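PDB 3BIJ: peptidase, C14 family from Geobacter sulfurreducens PCA, which is of unknown function but belongs to the caspase-like C14 family and may act as a cysteine-type endopeptidase. Local coordinates for residues R165-P168 and Q169-M173; R177-R180 and E181-T185. All blocks are in the same frame, centred on the assembly; numbering follows the deposited sequence.

In the fold
Contact 1 (165-168 with 169-173) starts helix 169-178 and contact 2 (177-180 with 181-185) starts helix 180-189; they follow one another along the chain and share helix 169-178. Their centres are about 16 Å apart, on the same side of the chain's centre. Contact 1 is buried, its centre about 17 Å from the centre of the chain, while contact 2 sits nearer the surface at about 23 Å. Both touch the second subunit. Ala166, at the loop end of contact 1, touches Cys135, whose place after strand 127-133 is consistent with the nucleophile of caspase-like folds.

Contact 1 of 2, residues R165-P168 and Q169-M173; sequences RAMP and QSVAM
Pro168 is the N-cap of helix 169-178, and its carbonyl opens the helix toward Ala172 while its ring leans on Val171. The bond Ala172 N to Pro168 O measures 3.0 Å with a 156° N-H...O angle, and the N-H arrives in the carbonyl plane. Pro168 CG rests against Val171 CG2 at 3.4 Å, so one proline supplies both the backbone acceptor and an apolar surface. Met167, a selenomethionine, reaches the same helical turn by another path. With CG anti to the backbone N (chi1 174°), its chain runs to the other branch of the valine, CG lying 3.8 Å from Val171 CG1. SE is also 3.8 Å from that methyl; the bend at chi3 (63°) then carries CE to Ala172 CB at 3.4 Å. Trp22 touches Met167 and Pro168 from the same chain, and Phe219 of the second subunit packs on Pro168 and Val171. Ser170 OG is hydrogen-bonded to Asn220 OD1 of the second subunit. One backbone bond and three apolar touches, on both methyls of Val171 and on Ala172 CB, join the loop to the first turn; the valine's rotation is probably restricted by contacts at both of its methyls.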
loop_
_atom_site.group_PDB
_atom_site.type_symbol
_atom_site.label_atom_id
_atom_site.label_comp_id
_atom_site.label_asym_id
_atom_site.label_seq_id
_atom_site.Cartn_x
_atom_site.Cartn_y
_atom_site.Cartn_z
ATOM N N ARG A 165 -17.390 15.179 -0.849
ATOM C CA ARG A 165 -18.448 16.136 -0.594
ATOM C C ARG A 165 -19.380 15.762 0.547
ATOM O O ARG A 165 -20.603 15.816 0.422
ATOM C CB ARG A 165 -19.216 16.365 -1.890
ATOM C CG ARG A 165 -18.341 16.982 -2.976
ATOM C CD ARG A 165 -19.099 17.242 -4.272
ATOM N NE ARG A 165 -18.301 17.998 -5.227
ATOM C CZ ARG A 165 -18.703 18.329 -6.447
ATOM N NH1 ARG A 165 -17.892 19.027 -7.236
ATOM N NH2 ARG A 165 -19.911 17.958 -6.873
ATOM N N ALA A 166 -18.785 15.388 1.673
ATOM C CA ALA A 166 -19.562 15.026 2.849
ATOM C C ALA A 166 -19.023 15.799 4.042
ATOM O O ALA A 166 -17.809 15.883 4.250
ATOM C CB ALA A 166 -19.460 13.534 3.110
HETATM N N MSE A 167 -19.930 16.360 4.828
HETATM C CA MSE A 167 -19.525 17.107 5.999
HETATM C C MSE A 167 -19.016 16.105 7.036
HETATM O O MSE A 167 -19.639 15.058 7.260
HETATM C CB MSE A 167 -20.712 17.909 6.538
HETATM C CG MSE A 167 -20.452 18.630 7.843
HETATM SE SE MSE A 167 -21.959 19.768 8.362
HETATM C CE MSE A 167 -23.334 18.391 8.584
ATOM N N PRO A 168 -17.851 16.384 7.650
ATOM C CA PRO A 168 -17.325 15.454 8.655
ATOM C C PRO A 168 -18.253 15.342 9.861
ATOM O O PRO A 168 -18.822 16.333 10.311
ATOM C CB PRO A 168 -15.958 16.042 8.989
ATOM C CG PRO A 168 -16.102 17.484 8.643
ATOM C CD PRO A 168 -16.887 17.461 7.376
ATOM N N GLN A 169 -18.403 14.129 10.375
ATOM C CA GLN A 169 -19.290 13.885 11.501
ATOM C C GLN A 169 -19.077 14.818 12.675
ATOM O O GLN A 169 -20.034 15.238 13.324
ATOM C CB GLN A 169 -19.164 12.442 11.964
ATOM C CG GLN A 169 -19.643 11.445 10.935
ATOM C CD GLN A 169 -19.636 10.029 11.461
ATOM O OE1 GLN A 169 -20.010 9.096 10.752
ATOM N NE2 GLN A 169 -19.211 9.858 12.715
ATOM N N SER A 170 -17.827 15.147 12.967
ATOM C CA SER A 170 -17.573 16.047 14.080
ATOM C C SER A 170 -18.272 17.388 13.866
ATOM O O SER A 170 -18.963 17.888 14.755
ATOM C CB SER A 170 -16.078 16.241 14.245
ATOM O OG SER A 170 -15.495 14.980 14.518
ATOM N N VAL A 171 -18.101 17.956 12.674
ATOM C CA VAL A 171 -18.719 19.224 12.324
ATOM C C VAL A 171 -20.237 19.113 12.339
ATOM O O VAL A 171 -20.923 20.039 12.756
ATOM C CB VAL A 171 -18.278 19.684 10.922
ATOM C CG1 VAL A 171 -19.060 20.928 10.501
ATOM C CG2 VAL A 171 -16.790 19.980 10.923
ATOM N N ALA A 172 -20.764 17.982 11.884
ATOM C CA ALA A 172 -22.204 17.786 11.846
ATOM C C ALA A 172 -22.826 17.944 13.229
ATOM O O ALA A 172 -23.858 18.597 13.377
ATOM C CB ALA A 172 -22.527 16.420 11.289
HETATM N N MSE A 173 -22.197 17.339 14.234
HETATM C CA MSE A 173 -22.688 17.402 15.605
HETATM C C MSE A 173 -22.434 18.775 16.208
HETATM O O MSE A 173 -23.288 19.343 16.896
HETATM C CB MSE A 173 -22.002 16.334 16.457
HETATM C CG MSE A 173 -22.125 14.915 15.887
HETATM SE SE MSE A 173 -21.219 13.545 16.955
HETATM C CE MSE A 173 -19.374 14.199 16.746
#

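Contact 2 of 2, residues R177-R180 and E181-T185; sequences RANR and EFYDT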
loop_
_atom_site.group_PDB
_atom_site.type_symbol
_atom_site.label_atom_id
_atom_site.label_comp_id
_atom_site.label_asym_id
_atom_site.label_seq_id
_atom_site.Cartn_x
_atom_site.Cartn_y
_atom_site.Cartn_z
ATOM N N ARG A 177 -25.214 21.254 17.777
ATOM C CA ARG A 177 -25.156 21.834 19.117
ATOM C C ARG A 177 -25.188 23.357 19.078
ATOM O O ARG A 177 -25.917 23.982 19.840
ATOM C CB ARG A 177 -23.895 21.365 19.862
ATOM C CG ARG A 177 -23.869 19.862 20.166
ATOM C CD ARG A 177 -22.743 19.477 21.138
ATOM N NE ARG A 177 -21.410 19.778 20.610
ATOM C CZ ARG A 177 -20.717 18.982 19.800
ATOM N NH1 ARG A 177 -21.218 17.813 19.414
ATOM N NH2 ARG A 177 -19.527 19.370 19.367
ATOM N N ALA A 178 -24.410 23.946 18.175
ATOM C CA ALA A 178 -24.339 25.398 18.045
ATOM C C ALA A 178 -25.632 26.018 17.550
ATOM O O ALA A 178 -25.785 27.237 17.591
ATOM C CB ALA A 178 -23.204 25.778 17.116
ATOM N N ASN A 179 -26.553 25.181 17.083
ATOM C CA ASN A 179 -27.828 25.656 16.567
ATOM C C ASN A 179 -28.975 24.748 17.000
ATOM O O ASN A 179 -29.880 24.466 16.222
ATOM C CB ASN A 179 -27.764 25.757 15.031
ATOM C CG ASN A 179 -26.715 26.769 14.547
ATOM O OD1 ASN A 179 -26.814 27.975 14.817
ATOM N ND2 ASN A 179 -25.701 26.278 13.835
ATOM N N ARG A 180 -28.924 24.305 18.249
ATOM C CA ARG A 180 -29.941 23.430 18.832
ATOM C C ARG A 180 -31.391 23.783 18.505
ATOM O O ARG A 180 -32.124 22.988 17.897
ATOM C CB ARG A 180 -29.783 23.431 20.345
ATOM C CG ARG A 180 -28.925 22.347 20.840
ATOM C CD ARG A 180 -29.773 21.121 20.678
ATOM N NE ARG A 180 -29.518 20.238 21.745
ATOM C CZ ARG A 180 -30.224 19.693 22.719
ATOM N NH1 ARG A 180 -29.461 18.924 23.464
ATOM N NH2 ARG A 180 -31.524 19.826 22.990
ATOM N N GLU A 181 -31.804 24.973 18.931
ATOM C CA GLU A 181 -33.170 25.435 18.717
ATOM C C GLU A 181 -33.526 25.507 17.233
ATOM O O GLU A 181 -34.621 25.119 16.829
ATOM C CB GLU A 181 -33.365 26.804 19.380
ATOM C CG GLU A 181 -34.813 27.279 19.455
ATOM C CD GLU A 181 -34.942 28.669 20.079
ATOM O OE1 GLU A 181 -34.503 29.662 19.446
ATOM O OE2 GLU A 181 -35.475 28.767 21.211
ATOM N N PHE A 182 -32.594 25.983 16.418
ATOM C CA PHE A 182 -32.847 26.102 14.991
ATOM C C PHE A 182 -33.242 24.772 14.324
ATOM O O PHE A 182 -34.302 24.672 13.712
ATOM C CB PHE A 182 -31.621 26.705 14.303
ATOM C CG PHE A 182 -31.768 26.842 12.818
ATOM C CD1 PHE A 182 -31.174 25.921 11.962
ATOM C CD2 PHE A 182 -32.510 27.885 12.271
ATOM C CE1 PHE A 182 -31.314 26.034 10.583
ATOM C CE2 PHE A 182 -32.657 28.008 10.889
ATOM C CZ PHE A 182 -32.055 27.078 10.044
ATOM N N TYR A 183 -32.402 23.751 14.452
ATOM C CA TYR A 183 -32.692 22.464 13.836
ATOM C C TYR A 183 -33.808 21.706 14.530
ATOM O O TYR A 183 -34.558 20.968 13.895
ATOM C CB TYR A 183 -31.423 21.608 13.768
ATOM C CG TYR A 183 -30.468 22.108 12.717
ATOM C CD1 TYR A 183 -30.799 22.026 11.370
ATOM C CD2 TYR A 183 -29.276 22.752 13.067
ATOM C CE1 TYR A 183 -29.983 22.573 10.396
ATOM C CE2 TYR A 183 -28.446 23.308 12.091
ATOM C CZ TYR A 183 -28.814 23.213 10.755
ATOM O OH TYR A 183 -28.028 23.769 9.772
ATOM N N ASP A 184 -33.935 21.884 15.838
ATOM C CA ASP A 184 -34.996 21.189 16.543
ATOM C C ASP A 184 -36.343 21.692 16.054
ATOM O O ASP A 184 -37.293 20.919 15.929
ATOM C CB ASP A 184 -34.869 21.382 18.054
ATOM C CG ASP A 184 -33.723 20.578 18.645
ATOM O OD1 ASP A 184 -33.594 19.389 18.280
ATOM O OD2 ASP A 184 -32.957 21.124 19.474
ATOM N N THR A 185 -36.431 22.985 15.769
ATOM C CA THR A 185 -37.682 23.550 15.279
ATOM C C THR A 185 -38.003 22.981 13.907
ATOM O O THR A 185 -39.124 22.557 13.647
ATOM C CB THR A 185 -37.597 25.075 15.172
ATOM O OG1 THR A 185 -37.447 25.630 16.483
ATOM C CG2 THR A 185 -38.854 25.633 14.532
#
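Asn179 meets Tyr183 and Arg180 meets Asp184 one turn apart at the N-terminus of helix 180-189, where Asn179 is the N-cap between two consecutive helices. The cap residue uses its backbone: Tyr183 N binds Asn179 O at 3.2 Å, almost straight at 170°. The amide turns elsewhere: ND2 bonds to Thr175 O of the preceding helix and to His18 O, which tie the cap residue to helix 169-178 and to the loop round His18. Asn179 CB lies alongside the tyrosine ring, 3.9 Å from Tyr183 CE2. Beyond it the aromatic pair meets edge on face: Phe182 CD1 stands 3.6 Å above the Tyr183 ring, over its centre. Tyr183 OH is held by Glu109 N.

On another side of the turn Asp184 folds back to Arg180. CG lies beside the backbone N (chi1 -73°), which brings OD2 to 3.4 Å from Arg180 CD. The guanidinium and carboxylate planes are 85° apart, and OD2 approaches the rim of the guanidinium, close to its plane, but the nearest charged pair, Arg180 NH2 and Asp184 OD2, is 4.0 Å apart, too far for a salt bridge. OD1 takes a hydrogen bond from Tyr176 OH, and Asp184 N binds Arg180 O at 3.0 Å. Replacing Asp184 by an alanine would probably leave the Tyr176 hydroxyl without this acceptor and Arg180 without its nearby negative charge. One residue on, Thr185 OG1 joins Thr185 N at Glu181 O, the hydroxyl at 2.9 Å and from the opposite face of the carbonyl plane.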